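Local coordinates for protein xyloglucan-specific endo-beta-1,4-glucanase BoGH9A (Bacteroides ovatus, PDB 6DHT) that cleaves the beta-1,4-linked glucan backbone of xyloglucan internally, releasing xyloglucan oligosaccharides, as a family 9 glycoside hydrolase, at residues N178-Y190 with P212-M225. Numbering follows the deposited sequence.
Sequences NSGYSIGLMQSIY and PDLLDEMQFNLDWM. With CA (calcium ion), chain D.
Y190 packs its ring against L215 near the N-terminal, calcium-binding end of helix 213-225; the segment axes approach to 10.6 Å and run roughly antiparallel (crossing angle -151°). With CG anti to the backbone N (chi1 173°), the tyrosine side chain reaches across to that end. Its CB and CD1 lie against L214 CD2, CE1 meets P212 CB, and L215 CD2 stands over the ring centre in a CH-pi contact, 4.1 Å from the centroid. CZ lies 3.7 Å from L215 CD1, and CE2 sits beside both L215 methyls. At the tip, Y190 OH touches L215 CD1 at 3.5 Å and P212 CG at 3.6 Å. With an alanine here, the L215 methyls would probably lose the ring they rest on and a gap would open beside P212 and L214. Just beyond, D213 OD1 and D216 OD2 bind the calcium ion, with E206, N209, T211 and water.

Midway, M218 folds back through its bent chain, and its CE meets M186 CE at 3.6 Å. Q187 OE1 lies against M218 CB and CG, buried without a hydrogen-bond partner, while its NE2 turns to Q277. I183 is a knob in the hole formed by M218, N221, L222 and M225, its CD1 3.9 Å from L222 CD2. At the far end N221 ND2 gives S179 OG a weak, bent hydrogen bond (3.0 Å, 145°); N221 has its stronger partner in W166, the hydroxyl in Y175.

Within the (alpha/alpha)6 barrel of the family 9 catalytic domain, helix 265-281 packs on I183, Q187 and L222, helix 105-117 on M186 and L214, and helix 439-458 on L185 and I189.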
# COMPACT_ATOMS: atom_id res chain seq x y z
N ASN A 178 -1.89 -3.71 -11.00
CA ASN A 178 -1.35 -3.45 -9.68
C ASN A 178 -0.97 -1.99 -9.52
O ASN A 178 -1.20 -1.40 -8.45
CB ASN A 178 -0.14 -4.34 -9.43
CG ASN A 178 0.15 -4.48 -7.97
OD1 ASN A 178 -0.76 -4.68 -7.17
ND2 ASN A 178 1.41 -4.33 -7.60
N SER A 179 -0.41 -1.36 -10.54
CA SER A 179 0.01 0.02 -10.36
C SER A 179 -1.18 0.98 -10.38
O SER A 179 -1.16 1.97 -9.65
CB SER A 179 1.13 0.42 -11.33
OG SER A 179 0.67 0.47 -12.65
N GLY A 180 -2.21 0.67 -11.16
CA GLY A 180 -3.43 1.44 -11.18
C GLY A 180 -4.12 1.39 -9.84
O GLY A 180 -4.56 2.42 -9.32
N TYR A 181 -4.25 0.19 -9.29
CA TYR A 181 -4.81 -0.00 -7.95
C TYR A 181 -4.01 0.79 -6.91
O TYR A 181 -4.57 1.47 -6.02
CB TYR A 181 -4.75 -1.48 -7.56
CG TYR A 181 -4.91 -1.65 -6.09
CD1 TYR A 181 -6.16 -1.58 -5.47
CD2 TYR A 181 -3.80 -1.85 -5.30
CE1 TYR A 181 -6.27 -1.72 -4.08
CE2 TYR A 181 -3.89 -1.97 -3.94
CZ TYR A 181 -5.13 -1.90 -3.33
OH TYR A 181 -5.22 -2.05 -1.95
N SER A 182 -2.69 0.68 -6.99
CA SER A 182 -1.82 1.31 -6.00
C SER A 182 -2.00 2.82 -5.95
O SER A 182 -2.13 3.43 -4.88
CB SER A 182 -0.36 0.96 -6.26
OG SER A 182 -0.09 -0.43 -6.05
N ILE A 183 -1.96 3.45 -7.12
CA ILE A 183 -2.22 4.88 -7.23
C ILE A 183 -3.64 5.18 -6.76
O ILE A 183 -3.84 6.13 -6.01
CB ILE A 183 -2.04 5.33 -8.67
CG1 ILE A 183 -0.60 5.16 -9.14
CG2 ILE A 183 -2.46 6.76 -8.79
CD1 ILE A 183 -0.42 5.20 -10.63
N GLY A 184 -4.61 4.35 -7.13
CA GLY A 184 -5.98 4.57 -6.72
C GLY A 184 -6.15 4.63 -5.20
O GLY A 184 -6.89 5.47 -4.69
N LEU A 185 -5.42 3.77 -4.50
CA LEU A 185 -5.47 3.74 -3.04
C LEU A 185 -4.78 4.98 -2.46
O LEU A 185 -5.35 5.65 -1.60
CB LEU A 185 -4.82 2.45 -2.52
CG LEU A 185 -4.76 2.35 -0.99
CD1 LEU A 185 -6.15 2.42 -0.36
CD2 LEU A 185 -4.06 1.06 -0.60
N MET A 186 -3.58 5.30 -2.93
CA MET A 186 -2.85 6.42 -2.38
C MET A 186 -3.58 7.72 -2.66
O MET A 186 -3.64 8.61 -1.79
CB MET A 186 -1.40 6.47 -2.86
CG MET A 186 -0.58 5.31 -2.31
SD MET A 186 1.14 5.32 -2.79
CE MET A 186 1.03 4.74 -4.45
N GLN A 187 -4.14 7.84 -3.85
CA GLN A 187 -4.90 9.05 -4.21
C GLN A 187 -6.24 9.14 -3.49
O GLN A 187 -6.81 10.24 -3.37
CB GLN A 187 -5.04 9.16 -5.75
CG GLN A 187 -3.70 9.54 -6.37
CD GLN A 187 -3.70 9.89 -7.86
OE1 GLN A 187 -2.73 10.50 -8.31
NE2 GLN A 187 -4.69 9.47 -8.62
N SER A 188 -6.78 8.03 -2.99
CA SER A 188 -7.96 8.08 -2.12
C SER A 188 -7.58 8.81 -0.82
O SER A 188 -8.29 9.71 -0.36
CB SER A 188 -8.49 6.68 -1.79
OG SER A 188 -8.90 5.98 -2.96
N ILE A 189 -6.45 8.45 -0.22
CA ILE A 189 -6.06 9.08 1.03
C ILE A 189 -5.61 10.54 0.79
O ILE A 189 -5.90 11.44 1.59
CB ILE A 189 -4.99 8.21 1.78
CG1 ILE A 189 -5.66 7.07 2.59
CG2 ILE A 189 -4.13 9.01 2.73
CD1 ILE A 189 -6.43 6.11 1.83
N TYR A 190 -4.93 10.77 -0.33
CA TYR A 190 -4.57 12.13 -0.72
C TYR A 190 -5.75 13.11 -0.65
O TYR A 190 -5.64 14.22 -0.12
CB TYR A 190 -3.97 12.11 -2.14
CG TYR A 190 -3.74 13.51 -2.66
CD1 TYR A 190 -2.59 14.21 -2.32
CD2 TYR A 190 -4.68 14.12 -3.48
CE1 TYR A 190 -2.40 15.53 -2.74
CE2 TYR A 190 -4.50 15.39 -3.91
CZ TYR A 190 -3.36 16.08 -3.56
OH TYR A 190 -3.24 17.39 -4.02
N PRO A 212 2.05 18.93 -5.24
CA PRO A 212 2.35 18.01 -4.12
C PRO A 212 3.14 16.80 -4.58
O PRO A 212 2.86 16.17 -5.60
CB PRO A 212 0.95 17.60 -3.63
CG PRO A 212 0.07 18.80 -3.99
CD PRO A 212 0.60 19.21 -5.34
N ASP A 213 4.17 16.50 -3.79
CA ASP A 213 5.13 15.45 -4.13
C ASP A 213 4.47 14.08 -4.31
O ASP A 213 4.91 13.33 -5.18
CB ASP A 213 6.25 15.36 -3.10
CG ASP A 213 7.29 16.46 -3.23
OD1 ASP A 213 7.14 17.36 -4.09
OD2 ASP A 213 8.26 16.44 -2.44
N LEU A 214 3.44 13.75 -3.53
CA LEU A 214 2.71 12.51 -3.76
C LEU A 214 2.19 12.46 -5.19
O LEU A 214 2.30 11.42 -5.85
CB LEU A 214 1.59 12.29 -2.76
CG LEU A 214 0.80 10.98 -2.93
CD1 LEU A 214 0.33 10.52 -1.54
CD2 LEU A 214 -0.36 11.09 -3.86
N LEU A 215 1.62 13.56 -5.69
CA LEU A 215 1.10 13.58 -7.04
C LEU A 215 2.22 13.53 -8.08
O LEU A 215 2.06 12.87 -9.10
CB LEU A 215 0.25 14.81 -7.28
CG LEU A 215 -1.06 14.88 -6.51
CD1 LEU A 215 -1.88 16.12 -6.95
CD2 LEU A 215 -1.90 13.61 -6.63
N ASP A 216 3.35 14.19 -7.82
CA ASP A 216 4.50 14.02 -8.72
C ASP A 216 4.86 12.55 -8.88
O ASP A 216 5.12 12.05 -10.00
CB ASP A 216 5.73 14.76 -8.25
CG ASP A 216 5.57 16.27 -8.28
OD1 ASP A 216 5.16 16.84 -9.32
OD2 ASP A 216 5.88 16.87 -7.24
N GLU A 217 4.92 11.85 -7.76
CA GLU A 217 5.29 10.46 -7.81
C GLU A 217 4.27 9.62 -8.58
O GLU A 217 4.65 8.83 -9.45
CB GLU A 217 5.50 9.87 -6.40
CG GLU A 217 6.19 8.50 -6.43
CD GLU A 217 7.58 8.56 -7.06
OE1 GLU A 217 8.39 9.41 -6.62
OE2 GLU A 217 7.83 7.81 -8.05
N MET A 218 2.99 9.83 -8.30
CA MET A 218 1.97 9.11 -9.02
C MET A 218 2.12 9.37 -10.50
O MET A 218 1.98 8.45 -11.30
CB MET A 218 0.55 9.48 -8.57
CG MET A 218 0.26 9.36 -7.07
SD MET A 218 0.50 7.72 -6.36
CE MET A 218 2.13 7.90 -5.64
N GLN A 219 2.36 10.63 -10.87
CA GLN A 219 2.40 10.97 -12.29
C GLN A 219 3.50 10.24 -13.02
O GLN A 219 3.36 9.93 -14.21
CB GLN A 219 2.57 12.48 -12.47
CG GLN A 219 1.65 13.08 -13.55
CD GLN A 219 2.07 12.77 -15.00
OE1 GLN A 219 3.25 12.86 -15.37
NE2 GLN A 219 1.09 12.40 -15.81
N PHE A 220 4.59 9.92 -12.31
CA PHE A 220 5.68 9.21 -12.95
C PHE A 220 5.19 7.88 -13.51
O PHE A 220 5.65 7.42 -14.57
CB PHE A 220 6.84 8.95 -12.01
CG PHE A 220 8.08 8.55 -12.74
CD1 PHE A 220 8.91 9.51 -13.29
CD2 PHE A 220 8.36 7.21 -12.96
CE1 PHE A 220 10.05 9.13 -14.00
CE2 PHE A 220 9.51 6.84 -13.68
CZ PHE A 220 10.34 7.81 -14.21
N ASN A 221 4.28 7.23 -12.80
CA ASN A 221 3.68 6.00 -13.27
C ASN A 221 2.46 6.27 -14.17
O ASN A 221 2.29 5.56 -15.15
CB ASN A 221 3.32 5.06 -12.12
CG ASN A 221 3.07 3.64 -12.59
OD1 ASN A 221 4.02 2.90 -12.82
ND2 ASN A 221 1.81 3.25 -12.78
N LEU A 222 1.61 7.24 -13.85
CA LEU A 222 0.49 7.58 -14.74
C LEU A 222 0.94 7.87 -16.17
O LEU A 222 0.27 7.47 -17.14
CB LEU A 222 -0.28 8.78 -14.20
CG LEU A 222 -1.06 8.51 -12.90
CD1 LEU A 222 -1.45 9.82 -12.17
CD2 LEU A 222 -2.28 7.60 -13.15
N ASP A 223 2.06 8.56 -16.30
CA ASP A 223 2.57 8.91 -17.63
C ASP A 223 2.91 7.64 -18.40
O ASP A 223 2.60 7.52 -19.59
CB ASP A 223 3.80 9.80 -17.50
CG ASP A 223 4.10 10.57 -18.76
OD1 ASP A 223 3.15 10.84 -19.53
OD2 ASP A 223 5.28 10.92 -18.94
N TRP A 224 3.55 6.68 -17.73
CA TRP A 224 3.76 5.38 -18.36
C TRP A 224 2.43 4.70 -18.72
O TRP A 224 2.28 4.15 -19.82
CB TRP A 224 4.60 4.45 -17.47
CG TRP A 224 4.49 3.05 -17.95
CD1 TRP A 224 4.94 2.58 -19.15
CD2 TRP A 224 3.81 1.96 -17.32
NE1 TRP A 224 4.61 1.27 -19.29
CE2 TRP A 224 3.90 0.86 -18.19
CE3 TRP A 224 3.15 1.80 -16.10
CZ2 TRP A 224 3.36 -0.38 -17.87
CZ3 TRP A 224 2.63 0.57 -15.79
CH2 TRP A 224 2.72 -0.49 -16.66
N MET A 225 1.46 4.70 -17.79
CA MET A 225 0.19 4.02 -18.03
C MET A 225 -0.48 4.48 -19.33
O MET A 225 -1.04 3.66 -20.05
CB MET A 225 -0.76 4.22 -16.84
CG MET A 225 -0.31 3.53 -15.59
SD MET A 225 -1.49 3.71 -14.23
CE MET A 225 -2.68 2.46 -14.64
CA CA D . 6.47 18.66 -5.93
O HOH W 1 6.88 20.58 -4.61